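Side-chain contacts in leucine--tRNA ligase (Agrobacterium radiobacter, PDB 5AH5), which probably joins L-leucine to its cognate tRNA(Leu) at the expense of ATP, giving leucyl-tRNA(Leu), AMP and diphosphate: residues S791-D795 with R796-N800; V772-E776 with E777-S781; I643-P647 with D648-N652; C732-V736 with A737-W741; E724-W727 with A728-G731. All coordinates share one frame; numbering follows the deposited sequence.

Contact 1: residues S791-D795 with R796-N800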
loop_
_atom_site.group_PDB
_atom_site.type_symbol
_atom_site.label_atom_id
_atom_site.label_comp_id
_atom_site.label_asym_id
_atom_site.label_seq_id
_atom_site.Cartn_x
_atom_site.Cartn_y
_atom_site.Cartn_z
ATOM N N SER B 791 16.970 40.400 37.366
ATOM C CA SER B 791 15.810 40.605 38.228
ATOM C C SER B 791 15.401 39.291 38.899
ATOM O O SER B 791 15.321 39.201 40.104
ATOM C CB SER B 791 14.636 41.198 37.441
ATOM O OG SER B 791 14.958 42.483 36.907
ATOM N N ARG B 792 15.190 38.262 38.104
ATOM C CA ARG B 792 14.713 36.980 38.611
ATOM C C ARG B 792 15.720 36.233 39.465
ATOM O O ARG B 792 15.318 35.419 40.258
ATOM C CB ARG B 792 14.294 36.102 37.460
ATOM C CG ARG B 792 12.926 36.499 36.948
ATOM C CD ARG B 792 12.716 36.030 35.544
ATOM N NE ARG B 792 11.554 36.732 34.996
ATOM C CZ ARG B 792 10.322 36.275 35.075
ATOM N NH1 ARG B 792 10.046 35.119 35.696
ATOM N NH2 ARG B 792 9.348 36.993 34.564
ATOM N N LEU B 793 17.011 36.487 39.295
ATOM C CA LEU B 793 18.053 35.923 40.156
ATOM C C LEU B 793 18.481 36.862 41.276
ATOM O O LEU B 793 19.466 36.573 41.956
ATOM C CB LEU B 793 19.315 35.553 39.353
ATOM C CG LEU B 793 19.181 34.713 38.077
ATOM C CD1 LEU B 793 20.506 34.089 37.670
ATOM C CD2 LEU B 793 18.080 33.676 38.177
ATOM N N SER B 794 17.806 37.987 41.485
ATOM C CA SER B 794 18.322 38.924 42.504
ATOM C C SER B 794 18.163 38.354 43.933
ATOM O O SER B 794 18.869 38.793 44.825
ATOM C CB SER B 794 17.645 40.291 42.416
ATOM O OG SER B 794 16.280 40.062 42.617
ATOM N N ASP B 795 17.287 37.369 44.126
ATOM C CA ASP B 795 17.121 36.693 45.440
ATOM C C ASP B 795 17.260 35.154 45.375
ATOM O O ASP B 795 16.685 34.440 46.167
ATOM C CB ASP B 795 15.746 37.087 46.066
ATOM C CG ASP B 795 14.529 36.525 45.281
ATOM O OD1 ASP B 795 14.606 36.386 44.018
ATOM O OD2 ASP B 795 13.487 36.229 45.931
ATOM N N ARG B 796 17.993 34.653 44.394
ATOM C CA ARG B 796 18.077 33.244 44.107
ATOM C C ARG B 796 19.495 32.994 43.625
ATOM O O ARG B 796 20.111 33.885 43.021
ATOM C CB ARG B 796 17.065 32.852 43.027
ATOM C CG ARG B 796 15.655 33.354 43.280
ATOM C CD ARG B 796 14.649 32.918 42.230
ATOM N NE ARG B 796 14.380 31.517 42.331
ATOM C CZ ARG B 796 13.524 30.842 41.563
ATOM N NH1 ARG B 796 12.832 31.449 40.590
ATOM N NH2 ARG B 796 13.377 29.528 41.769
ATOM N N ASP B 797 20.004 31.788 43.870
ATOM C CA ASP B 797 21.359 31.399 43.453
ATOM C C ASP B 797 21.268 30.547 42.159
ATOM O O ASP B 797 20.401 29.665 42.027
ATOM C CB ASP B 797 22.098 30.595 44.569
ATOM C CG ASP B 797 22.259 31.395 45.931
ATOM O OD1 ASP B 797 22.589 32.616 45.980
ATOM O OD2 ASP B 797 22.066 30.751 46.987
ATOM N N LEU B 798 22.184 30.818 41.246
ATOM C CA LEU B 798 22.403 29.981 40.077
ATOM C C LEU B 798 23.116 28.653 40.435
ATOM O O LEU B 798 24.187 28.673 40.972
ATOM C CB LEU B 798 23.217 30.769 39.062
ATOM C CG LEU B 798 23.324 30.094 37.694
ATOM C CD1 LEU B 798 21.985 29.996 37.015
ATOM C CD2 LEU B 798 24.314 30.848 36.838
ATOM N N LYS B 799 22.529 27.523 40.080
ATOM C CA LYS B 799 23.044 26.190 40.431
ATOM C C LYS B 799 23.738 25.497 39.261
ATOM O O LYS B 799 24.699 24.701 39.419
ATOM C CB LYS B 799 21.897 25.267 40.824
ATOM C CG LYS B 799 21.034 25.665 42.027
ATOM C CD LYS B 799 21.854 25.937 43.272
ATOM C CE LYS B 799 20.936 25.903 44.483
ATOM N NZ LYS B 799 21.631 26.413 45.676
ATOM N N ASN B 800 23.183 25.733 38.081
ATOM C CA ASN B 800 23.635 25.068 36.910
ATOM C C ASN B 800 23.106 25.785 35.676
ATOM O O ASN B 800 22.267 26.663 35.771
ATOM C CB ASN B 800 23.200 23.606 36.956
ATOM C CG ASN B 800 24.042 22.718 36.094
ATOM O OD1 ASN B 800 25.102 23.084 35.549
ATOM N ND2 ASN B 800 23.519 21.548 35.874
#

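Contact 2: residues V772-E776 with E777-S781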
loop_
_atom_site.group_PDB
_atom_site.type_symbol
_atom_site.label_atom_id
_atom_site.label_comp_id
_atom_site.label_asym_id
_atom_site.label_seq_id
_atom_site.Cartn_x
_atom_site.Cartn_y
_atom_site.Cartn_z
ATOM N N VAL B 772 27.603 34.499 16.716
ATOM C CA VAL B 772 27.914 33.075 16.608
ATOM C C VAL B 772 29.333 32.841 17.173
ATOM O O VAL B 772 30.193 33.746 17.104
ATOM C CB VAL B 772 27.808 32.653 15.109
ATOM C CG1 VAL B 772 28.322 31.242 14.881
ATOM C CG2 VAL B 772 26.370 32.750 14.684
ATOM N N ASN B 773 29.590 31.655 17.721
ATOM C CA ASN B 773 30.927 31.320 18.328
ATOM C C ASN B 773 31.325 32.140 19.525
ATOM O O ASN B 773 32.530 32.260 19.824
ATOM C CB ASN B 773 32.087 31.466 17.328
ATOM C CG ASN B 773 31.842 30.715 16.056
ATOM O OD1 ASN B 773 31.522 29.518 16.096
ATOM N ND2 ASN B 773 31.970 31.409 14.906
ATOM N N LEU B 774 30.360 32.741 20.204
ATOM C CA LEU B 774 30.666 33.404 21.465
ATOM C C LEU B 774 31.100 32.258 22.378
ATOM O O LEU B 774 30.535 31.154 22.366
ATOM C CB LEU B 774 29.464 34.198 22.010
ATOM C CG LEU B 774 29.775 35.398 22.934
ATOM C CD1 LEU B 774 30.678 36.464 22.289
ATOM C CD2 LEU B 774 28.458 35.999 23.394
ATOM N N ALA B 775 32.192 32.477 23.083
ATOM C CA ALA B 775 32.627 31.541 24.106
ATOM C C ALA B 775 31.493 31.243 25.120
ATOM O O ALA B 775 30.713 32.121 25.485
ATOM C CB ALA B 775 33.833 32.115 24.812
ATOM N N GLU B 776 31.429 29.998 25.585
ATOM C CA GLU B 776 30.413 29.592 26.525
ATOM C C GLU B 776 30.398 30.486 27.797
ATOM O O GLU B 776 29.318 30.910 28.267
ATOM C CB GLU B 776 30.551 28.104 26.821
ATOM C CG GLU B 776 29.324 27.523 27.426
ATOM C CD GLU B 776 29.441 26.041 27.669
ATOM O OE1 GLU B 776 29.661 25.307 26.682
ATOM O OE2 GLU B 776 29.280 25.620 28.841
ATOM N N GLU B 777 31.555 30.901 28.296
ATOM C CA GLU B 777 31.535 31.763 29.484
ATOM C C GLU B 777 30.985 33.159 29.193
ATOM O O GLU B 777 30.386 33.802 30.073
ATOM C CB GLU B 777 32.912 31.827 30.232
ATOM C CG GLU B 777 34.060 32.569 29.542
ATOM C CD GLU B 777 35.024 31.660 28.753
ATOM O OE1 GLU B 777 34.575 30.578 28.245
ATOM O OE2 GLU B 777 36.226 32.057 28.617
ATOM N N ASP B 778 31.243 33.641 27.984
ATOM C CA ASP B 778 30.685 34.939 27.519
ATOM C C ASP B 778 29.194 34.857 27.268
ATOM O O ASP B 778 28.462 35.827 27.541
ATOM C CB ASP B 778 31.425 35.444 26.277
ATOM C CG ASP B 778 32.904 35.812 26.553
ATOM O OD1 ASP B 778 33.311 35.930 27.737
ATOM O OD2 ASP B 778 33.662 35.997 25.561
ATOM N N ILE B 779 28.712 33.709 26.759
ATOM C CA ILE B 779 27.280 33.509 26.625
ATOM C C ILE B 779 26.617 33.615 27.998
ATOM O O ILE B 779 25.727 34.422 28.196
ATOM C CB ILE B 779 26.925 32.163 25.966
ATOM C CG1 ILE B 779 27.400 32.153 24.532
ATOM C CG2 ILE B 779 25.426 31.885 26.065
ATOM C CD1 ILE B 779 27.204 30.821 23.817
ATOM N N LEU B 780 27.096 32.847 28.954
ATOM C CA LEU B 780 26.558 32.904 30.308
ATOM C C LEU B 780 26.645 34.306 30.917
ATOM O O LEU B 780 25.702 34.809 31.488
ATOM C CB LEU B 780 27.316 31.945 31.236
ATOM C CG LEU B 780 26.780 31.865 32.640
ATOM C CD1 LEU B 780 25.395 31.262 32.662
ATOM C CD2 LEU B 780 27.742 31.066 33.498
ATOM N N SER B 781 27.787 34.920 30.793
ATOM C CA SER B 781 27.960 36.275 31.318
ATOM C C SER B 781 26.963 37.275 30.627
ATOM O O SER B 781 26.320 38.087 31.294
ATOM C CB SER B 781 29.439 36.680 31.152
ATOM O OG SER B 781 29.514 38.044 31.028
#

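Contact 3: residues I643-P647 with D648-N652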
loop_
_atom_site.group_PDB
_atom_site.type_symbol
_atom_site.label_atom_id
_atom_site.label_comp_id
_atom_site.label_asym_id
_atom_site.label_seq_id
_atom_site.Cartn_x
_atom_site.Cartn_y
_atom_site.Cartn_z
ATOM N N ILE B 643 23.339 30.296 -9.915
ATOM C CA ILE B 643 22.314 29.267 -9.699
ATOM C C ILE B 643 22.217 28.910 -8.252
ATOM O O ILE B 643 21.359 28.110 -7.877
ATOM C CB ILE B 643 22.559 27.986 -10.552
ATOM C CG1 ILE B 643 23.796 27.203 -10.075
ATOM C CG2 ILE B 643 22.638 28.363 -12.010
ATOM C CD1 ILE B 643 23.998 25.819 -10.708
ATOM N N GLU B 644 23.112 29.482 -7.425
ATOM C CA GLU B 644 23.028 29.386 -5.986
ATOM C C GLU B 644 23.894 30.542 -5.372
ATOM O O GLU B 644 24.478 31.314 -6.106
ATOM C CB GLU B 644 23.500 28.011 -5.508
ATOM C CG GLU B 644 24.981 27.683 -5.793
ATOM C CD GLU B 644 25.218 26.265 -6.325
ATOM O OE1 GLU B 644 24.328 25.363 -6.188
ATOM O OE2 GLU B 644 26.316 26.048 -6.885
ATOM N N ILE B 645 23.958 30.642 -4.052
ATOM C CA ILE B 645 24.701 31.723 -3.397
ATOM C C ILE B 645 26.072 31.216 -2.955
ATOM O O ILE B 645 26.148 30.233 -2.222
ATOM C CB ILE B 645 23.920 32.214 -2.154
ATOM C CG1 ILE B 645 22.527 32.731 -2.583
ATOM C CG2 ILE B 645 24.718 33.284 -1.397
ATOM C CD1 ILE B 645 21.594 32.953 -1.418
ATOM N N CYS B 646 27.147 31.863 -3.399
ATOM C CA CYS B 646 28.500 31.627 -2.806
ATOM C C CYS B 646 28.877 32.672 -1.692
ATOM O O CYS B 646 28.451 33.824 -1.774
ATOM C CB CYS B 646 29.552 31.636 -3.902
ATOM S SG CYS B 646 29.449 30.234 -5.037
ATOM N N PRO B 647 29.686 32.277 -0.686
ATOM C CA PRO B 647 30.118 33.195 0.425
ATOM C C PRO B 647 30.656 34.539 -0.066
ATOM O O PRO B 647 30.238 35.574 0.451
ATOM C CB PRO B 647 31.205 32.412 1.148
ATOM C CG PRO B 647 30.958 30.994 0.809
ATOM C CD PRO B 647 30.232 30.916 -0.505
ATOM N N ASP B 648 31.480 34.520 -1.115
ATOM C CA ASP B 648 32.003 35.743 -1.789
ATOM C C ASP B 648 30.967 36.649 -2.451
ATOM O O ASP B 648 31.270 37.790 -2.764
ATOM C CB ASP B 648 33.084 35.387 -2.854
ATOM C CG ASP B 648 34.410 34.882 -2.237
ATOM O OD1 ASP B 648 34.502 34.767 -0.987
ATOM O OD2 ASP B 648 35.358 34.592 -3.020
ATOM N N ASP B 649 29.770 36.142 -2.724
ATOM C CA ASP B 649 28.681 36.992 -3.220
ATOM C C ASP B 649 28.085 37.924 -2.110
ATOM O O ASP B 649 27.512 38.958 -2.424
ATOM C CB ASP B 649 27.543 36.133 -3.814
ATOM C CG ASP B 649 28.018 35.084 -4.897
ATOM O OD1 ASP B 649 28.893 35.389 -5.736
ATOM O OD2 ASP B 649 27.445 33.956 -4.921
ATOM N N CYS B 650 28.139 37.505 -0.849
ATOM C CA CYS B 650 27.577 38.239 0.275
ATOM C C CYS B 650 28.458 39.452 0.722
ATOM O O CYS B 650 29.500 39.285 1.378
ATOM C CB CYS B 650 27.399 37.296 1.472
ATOM S SG CYS B 650 26.239 35.941 1.172
ATOM N N GLU B 651 27.990 40.648 0.384
ATOM C CA GLU B 651 28.644 41.895 0.746
ATOM C C GLU B 651 28.217 42.492 2.083
ATOM O O GLU B 651 28.740 43.533 2.465
ATOM C CB GLU B 651 28.470 42.907 -0.396
ATOM C CG GLU B 651 29.596 42.762 -1.418
ATOM C CD GLU B 651 29.187 43.002 -2.857
ATOM O OE1 GLU B 651 28.131 43.618 -3.115
ATOM O OE2 GLU B 651 29.948 42.561 -3.745
ATOM N N ASN B 652 27.321 41.833 2.816
ATOM C CA ASN B 652 26.864 42.352 4.114
ATOM C C ASN B 652 26.050 41.335 4.934
ATOM O O ASN B 652 25.911 40.147 4.551
ATOM C CB ASN B 652 26.027 43.621 3.880
ATOM C CG ASN B 652 24.775 43.340 3.110
ATOM O OD1 ASN B 652 23.960 42.503 3.507
ATOM N ND2 ASN B 652 24.610 44.024 1.997
#

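Contact 4: residues C732-V736 with A737-W741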
loop_
_atom_site.group_PDB
_atom_site.type_symbol
_atom_site.label_atom_id
_atom_site.label_comp_id
_atom_site.label_asym_id
_atom_site.label_seq_id
_atom_site.Cartn_x
_atom_site.Cartn_y
_atom_site.Cartn_z
ATOM N N CYS B 732 18.702 30.635 -18.294
ATOM C CA CYS B 732 19.336 29.302 -18.351
ATOM C C CYS B 732 18.932 28.531 -19.636
ATOM O O CYS B 732 17.849 28.738 -20.200
ATOM C CB CYS B 732 19.050 28.526 -17.083
ATOM S SG CYS B 732 19.479 29.431 -15.574
ATOM N N ASN B 733 19.855 27.726 -20.138
ATOM C CA ASN B 733 19.667 26.948 -21.371
ATOM C C ASN B 733 19.276 25.511 -21.117
ATOM O O ASN B 733 18.658 24.885 -21.968
ATOM C CB ASN B 733 20.965 26.921 -22.195
ATOM C CG ASN B 733 21.347 28.279 -22.737
ATOM O OD1 ASN B 733 20.485 29.089 -23.134
ATOM N ND2 ASN B 733 22.653 28.542 -22.769
ATOM N N SER B 734 19.738 24.990 -19.990
ATOM C CA SER B 734 19.463 23.641 -19.518
ATOM C C SER B 734 18.012 23.529 -18.979
ATOM O O SER B 734 17.308 24.521 -18.845
ATOM C CB SER B 734 20.444 23.308 -18.405
ATOM O OG SER B 734 20.210 24.163 -17.264
ATOM N N LEU B 735 17.571 22.308 -18.717
ATOM C CA LEU B 735 16.275 22.078 -18.047
ATOM C C LEU B 735 16.590 21.997 -16.570
ATOM O O LEU B 735 17.509 21.302 -16.216
ATOM C CB LEU B 735 15.646 20.774 -18.533
ATOM C CG LEU B 735 15.135 20.766 -19.987
ATOM C CD1 LEU B 735 14.807 19.346 -20.445
ATOM C CD2 LEU B 735 13.916 21.660 -20.127
ATOM N N VAL B 736 15.817 22.675 -15.718
ATOM C CA VAL B 736 16.065 22.602 -14.284
ATOM C C VAL B 736 15.885 21.203 -13.807
ATOM O O VAL B 736 16.518 20.805 -12.824
ATOM C CB VAL B 736 15.063 23.344 -13.307
ATOM C CG1 VAL B 736 15.851 24.032 -12.232
ATOM C CG2 VAL B 736 14.014 24.224 -13.939
ATOM N N ALA B 737 14.964 20.461 -14.443
ATOM C CA ALA B 737 14.731 19.058 -14.075
ATOM C C ALA B 737 16.001 18.212 -14.201
ATOM O O ALA B 737 16.145 17.227 -13.444
ATOM C CB ALA B 737 13.543 18.436 -14.876
ATOM N N ALA B 738 16.931 18.602 -15.092
ATOM C CA ALA B 738 18.213 17.895 -15.251
ATOM C C ALA B 738 19.348 18.509 -14.453
ATOM O O ALA B 738 20.449 18.034 -14.557
ATOM C CB ALA B 738 18.635 17.845 -16.705
ATOM N N GLU B 739 19.083 19.492 -13.616
ATOM C CA GLU B 739 20.157 20.200 -12.893
ATOM C C GLU B 739 20.383 19.399 -11.614
ATOM O O GLU B 739 19.437 18.909 -11.047
ATOM C CB GLU B 739 19.719 21.635 -12.652
ATOM C CG GLU B 739 20.778 22.587 -12.148
ATOM C CD GLU B 739 21.896 22.890 -13.148
ATOM O OE1 GLU B 739 21.657 23.044 -14.361
ATOM O OE2 GLU B 739 23.038 23.032 -12.673
ATOM N N PRO B 740 21.646 19.178 -11.197
ATOM C CA PRO B 740 21.864 18.592 -9.874
ATOM C C PRO B 740 21.082 19.333 -8.751
ATOM O O PRO B 740 20.922 20.569 -8.787
ATOM C CB PRO B 740 23.394 18.673 -9.651
ATOM C CG PRO B 740 23.968 19.117 -10.934
ATOM C CD PRO B 740 22.878 19.665 -11.827
ATOM N N TRP B 741 20.571 18.563 -7.799
ATOM C CA TRP B 741 19.766 19.106 -6.734
ATOM C C TRP B 741 20.685 19.999 -5.848
ATOM O O TRP B 741 21.843 19.676 -5.653
ATOM C CB TRP B 741 19.230 17.981 -5.908
ATOM C CG TRP B 741 18.329 18.370 -4.764
ATOM C CD1 TRP B 741 18.591 18.206 -3.435
ATOM C CD2 TRP B 741 16.965 18.848 -4.850
ATOM N NE1 TRP B 741 17.508 18.607 -2.695
ATOM C CE2 TRP B 741 16.515 19.044 -3.535
ATOM C CE3 TRP B 741 16.130 19.224 -5.907
ATOM C CZ2 TRP B 741 15.225 19.535 -3.241
ATOM C CZ3 TRP B 741 14.849 19.746 -5.613
ATOM C CH2 TRP B 741 14.418 19.888 -4.289
#

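Contact 5: residues E724-W727 with A728-G731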
loop_
_atom_site.group_PDB
_atom_site.type_symbol
_atom_site.label_atom_id
_atom_site.label_comp_id
_atom_site.label_asym_id
_atom_site.label_seq_id
_atom_site.Cartn_x
_atom_site.Cartn_y
_atom_site.Cartn_z
ATOM N N GLU B 724 10.366 25.273 -15.064
ATOM C CA GLU B 724 11.104 25.298 -16.298
ATOM C C GLU B 724 10.884 26.626 -16.955
ATOM O O GLU B 724 11.825 27.183 -17.493
ATOM C CB GLU B 724 10.691 24.171 -17.295
ATOM C CG GLU B 724 11.011 22.759 -16.848
ATOM C CD GLU B 724 12.497 22.426 -16.699
ATOM O OE1 GLU B 724 13.307 23.269 -17.086
ATOM O OE2 GLU B 724 12.863 21.347 -16.103
ATOM N N GLU B 725 9.658 27.143 -16.914
ATOM C CA GLU B 725 9.381 28.392 -17.598
ATOM C C GLU B 725 10.284 29.495 -16.992
ATOM O O GLU B 725 10.900 30.268 -17.707
ATOM C CB GLU B 725 7.895 28.780 -17.403
ATOM C CG GLU B 725 7.389 29.998 -18.173
ATOM C CD GLU B 725 7.062 29.724 -19.636
ATOM O OE1 GLU B 725 7.046 28.548 -20.091
ATOM O OE2 GLU B 725 6.755 30.701 -20.333
ATOM N N LEU B 726 10.306 29.572 -15.668
ATOM C CA LEU B 726 11.020 30.662 -14.983
ATOM C C LEU B 726 12.511 30.520 -15.141
ATOM O O LEU B 726 13.187 31.490 -15.489
ATOM C CB LEU B 726 10.635 30.696 -13.524
ATOM C CG LEU B 726 9.180 31.098 -13.384
ATOM C CD1 LEU B 726 8.781 31.092 -11.909
ATOM C CD2 LEU B 726 8.893 32.431 -14.045
ATOM N N TRP B 727 13.008 29.300 -14.967
ATOM C CA TRP B 727 14.416 28.978 -15.275
ATOM C C TRP B 727 14.854 29.472 -16.635
ATOM O O TRP B 727 15.893 30.190 -16.734
ATOM C CB TRP B 727 14.619 27.481 -15.167
ATOM C CG TRP B 727 15.997 26.911 -15.278
ATOM C CD1 TRP B 727 16.481 26.189 -16.318
ATOM C CD2 TRP B 727 16.981 26.858 -14.273
ATOM N NE1 TRP B 727 17.724 25.722 -16.048
ATOM C CE2 TRP B 727 18.050 26.082 -14.775
ATOM C CE3 TRP B 727 17.078 27.395 -12.988
ATOM C CZ2 TRP B 727 19.236 25.875 -14.052
ATOM C CZ3 TRP B 727 18.207 27.148 -12.252
ATOM C CH2 TRP B 727 19.295 26.420 -12.785
ATOM N N ALA B 728 14.065 29.139 -17.665
ATOM C CA ALA B 728 14.345 29.613 -19.024
ATOM C C ALA B 728 14.231 31.114 -19.173
ATOM O O ALA B 728 15.065 31.737 -19.839
ATOM C CB ALA B 728 13.441 28.953 -20.069
ATOM N N LEU B 729 13.167 31.686 -18.617
ATOM C CA LEU B 729 13.001 33.124 -18.643
ATOM C C LEU B 729 14.233 33.861 -17.998
ATOM O O LEU B 729 14.696 34.875 -18.488
ATOM C CB LEU B 729 11.728 33.493 -17.940
ATOM C CG LEU B 729 11.348 34.963 -17.919
ATOM C CD1 LEU B 729 10.887 35.427 -19.305
ATOM C CD2 LEU B 729 10.277 35.171 -16.842
ATOM N N SER B 730 14.780 33.282 -16.956
ATOM C CA SER B 730 15.953 33.860 -16.316
ATOM C C SER B 730 17.263 33.736 -17.144
ATOM O O SER B 730 18.292 34.205 -16.669
ATOM C CB SER B 730 16.166 33.199 -14.959
ATOM O OG SER B 730 17.006 32.080 -15.050
ATOM N N GLY B 731 17.231 33.060 -18.310
ATOM C CA GLY B 731 18.374 32.915 -19.168
ATOM C C GLY B 731 19.105 31.588 -19.122
ATOM O O GLY B 731 20.058 31.412 -19.843
#

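Contact 1: residues S791-D795 with R796-N800
The side chain of R796 folds back over the turn that it closes, and its aliphatic part makes the dense side of this contact. R796 CD lies 3.3 Å from R792 O, while R796 CG is 3.3 Å from D795 OD1. The D795 and R796 side chains run side by side in the same direction, but the carboxylate and guanidinium planes are turned 70° apart and the charges do not meet: D795 OD1 and R796 NE stay 5.2 Å apart. A bend at chi3 (71°) swings the guanidinium of R796 out of line with its stem, and its NE is bonded to G814 O. Helix 787-792 ends here, and the chain reverses through a type I beta turn, L793 to R796, before entering strand 798-804. The turn is closed by a weak bond from R796 N to L793 O, 3.4 Å long though fairly straight at 165°. At the helix end S791 O takes two donors, S794 N and S794 OG, the latter at 2.8 Å. The apolar side is looser. L793 CD1 and L798 CD1 come within 4.4 Å, a loose approach, and both leucines also rest on L784 of helix 776-785. The end of R792 leads away from the turn to the bound RNA, where R792 NH2 forms a salt bridge with a phosphate of the nucleic acid. S794 is exposed, its CB pointing away from the second half.

Contact 2: residues V772-E776 with E777-S781
The first torsions of L774 and I779 set the apolar side of this helix start. In L774 the CG is anti to the backbone N (chi1 -154°), which brings L774 CG to 3.7 Å from D778 CB, the two side chains crossing at about a right angle. I779 sets its CG1 beside its own N (chi1 -66°), pointing back toward the incoming chain. That setting carries I779 CG1 to 3.8 Å from L774 CB and to 3.4 Å from A775 O. A775 occupies the N-cap position of helix 776-785. Its methyl cannot act as a capping acceptor, and its carbonyl starts the helical ladder through the bond from I779 N to A775 O, 2.9 Å. The next rung, from L780 N to E776 O, is 3.0 Å long and almost perfectly straight at 178°. E777 bends at chi2, which carries OE1 to 3.8 Å from A775 CB, and D778 OD2 also lies near that methyl. E776 extends away from this group, and its OE2 is bonded to Y801 OH on strand 798-804. I779 is the buried member, packed on L756 and Y803 of the C-terminal sheet. Three successive acidic residues, E776 to D778, thus occupy the first turn, where the positive end of the helix dipole would probably favour their negative charges.

Contact 3: residues I643-P647 with D648-N652
The carboxylate of D649 turns one face obliquely toward the carbonyl of C646, whose O lies 3.4 Å from D649 CG. D649 OD2 receives the backbone N-H of C646 at 2.6 Å on its anti side, tilted 35° out of the carboxylate plane and displaced to the same side as C646 O. D649 CG sits beside its own backbone N (chi1 -52°), a setting that directs the carboxylate back along the chain to C646. D649 N bonds to C646 O at 2.8 Å, so both polar groups of the C646 backbone are engaged by a single residue. One step on, C650 N bonds to P647 O at 3.1 Å. In both of these bonds the donor stands well above the carbonyl plane, in keeping with the tight 3-10 turn at 647-649. This turn lies in the loop between helices 634-639 and 653-674, with N652 at the N-cap of the latter. The apolar side is formed by I645 CG2 and C650 SG, 4.0 Å apart, both side chains also packing on A659 of that helix. The short bond from C646 N would tend to stabilise the negative charge of D649 and ties down the rotation of its carboxylate.

Contact 4: residues C732-V736 with A737-W741
The carbonyls of L735 and V736 accept the bonds of a short 3-10 turn at 736-738, taking the N-H groups of A738 and E739 respectively, each at an N to O distance of 3.0 Å. In both bonds the donor stands high above the carbonyl plane, 59° out of it for A738 N at L735 O and 68° for E739 N at V736 O, a consequence of so tight a winding. The side chains fit closely round these carbonyls: E739 CB comes to 3.3 Å from V736 O and A738 CB to 3.7 Å from L735 O. E739 has its CG anti to the backbone N (chi1 -169°) and then bends at chi2, so that the carboxylate returns toward the beginning of the loop. There S734 OG gives a weak bond to E739 OE1, 3.4 Å long. The same hydroxyl oxygen accepts a bond from W727 NE1, so S734 links the indole to the carboxylate in a short polar chain. V736, the buried residue of the turn, points away from the second half and lies on W727 and R713, whereas L735 and A737 meet helix 5-19 at W12 and W16. At the start of the turn, V736 N and A737 N are bonded to the two carboxylate oxygens of E724, OE1 and OE2. The i to i+3 bonds thus form the 3-10 turn, and E724 docks it on helix 720-729 of the anticodon-binding domain, in the loop leading toward strand 753-760.

Contact 5: residues E724-W727 with A728-G731
The L726 and L729 side chains run at a slant to each other on helix 720-729, meeting through their CD2 methyls at 4.2 Å, close to where the helix ends in a Schellman motif. G731, with positive phi (102°), is the residue that leaves the helix, and G731 N turns back to A728 O at 3.0 Å. The two leucines differ in first torsion: L726 holds CG beside its own N, whereas L729 sets it anti to N, and the pair converges from neighbouring turns. L726 goes on into a buried patch with V626, C627 and F630 of helix 617-632. W727 leaves the helix pointing away from the second half, and its indole packs on R709, V712 and R713 of helix 701-715. A728 places its methyl 3.5 Å from E724 O, and its N bonds to that carbonyl at 3.0 Å. L729 N bonds to E725 O at 2.8 Å, and L729 CB lies 3.3 Å from the same oxygen. E725 meets helix 5-19, where its OE1 takes a bond from W12 NE1 and a salt bridge from R8. S730 N continues the ladder to L726 O. The side chain of S730, rotated off a staggered position (chi1 91°), folds back on the helix: its OG donates to W727 O at 2.8 Å, the donor tilted 24° from the carbonyl plane.

How the contacts relate
Contact 5 is the most buried of the five; the other four lie nearer the surface. Contacts 3, 4 and 5 form one cluster around helices 701-715 and 720-729. Contacts 4 and 5 are joined through polar bonds, and I643 of contact 3 packs on E739 and W727. Contacts 1 and 2 sit apart, beside the small C-terminal sheet, their centres about 19 Å from each other and at least 28 Å from those of the cluster. The chemistry follows position: contact 2 opens a helix, contacts 1 and 5 close one, and contacts 3 and 4 are 3-10 turns within loops. Contact 1 alone reaches the bound RNA.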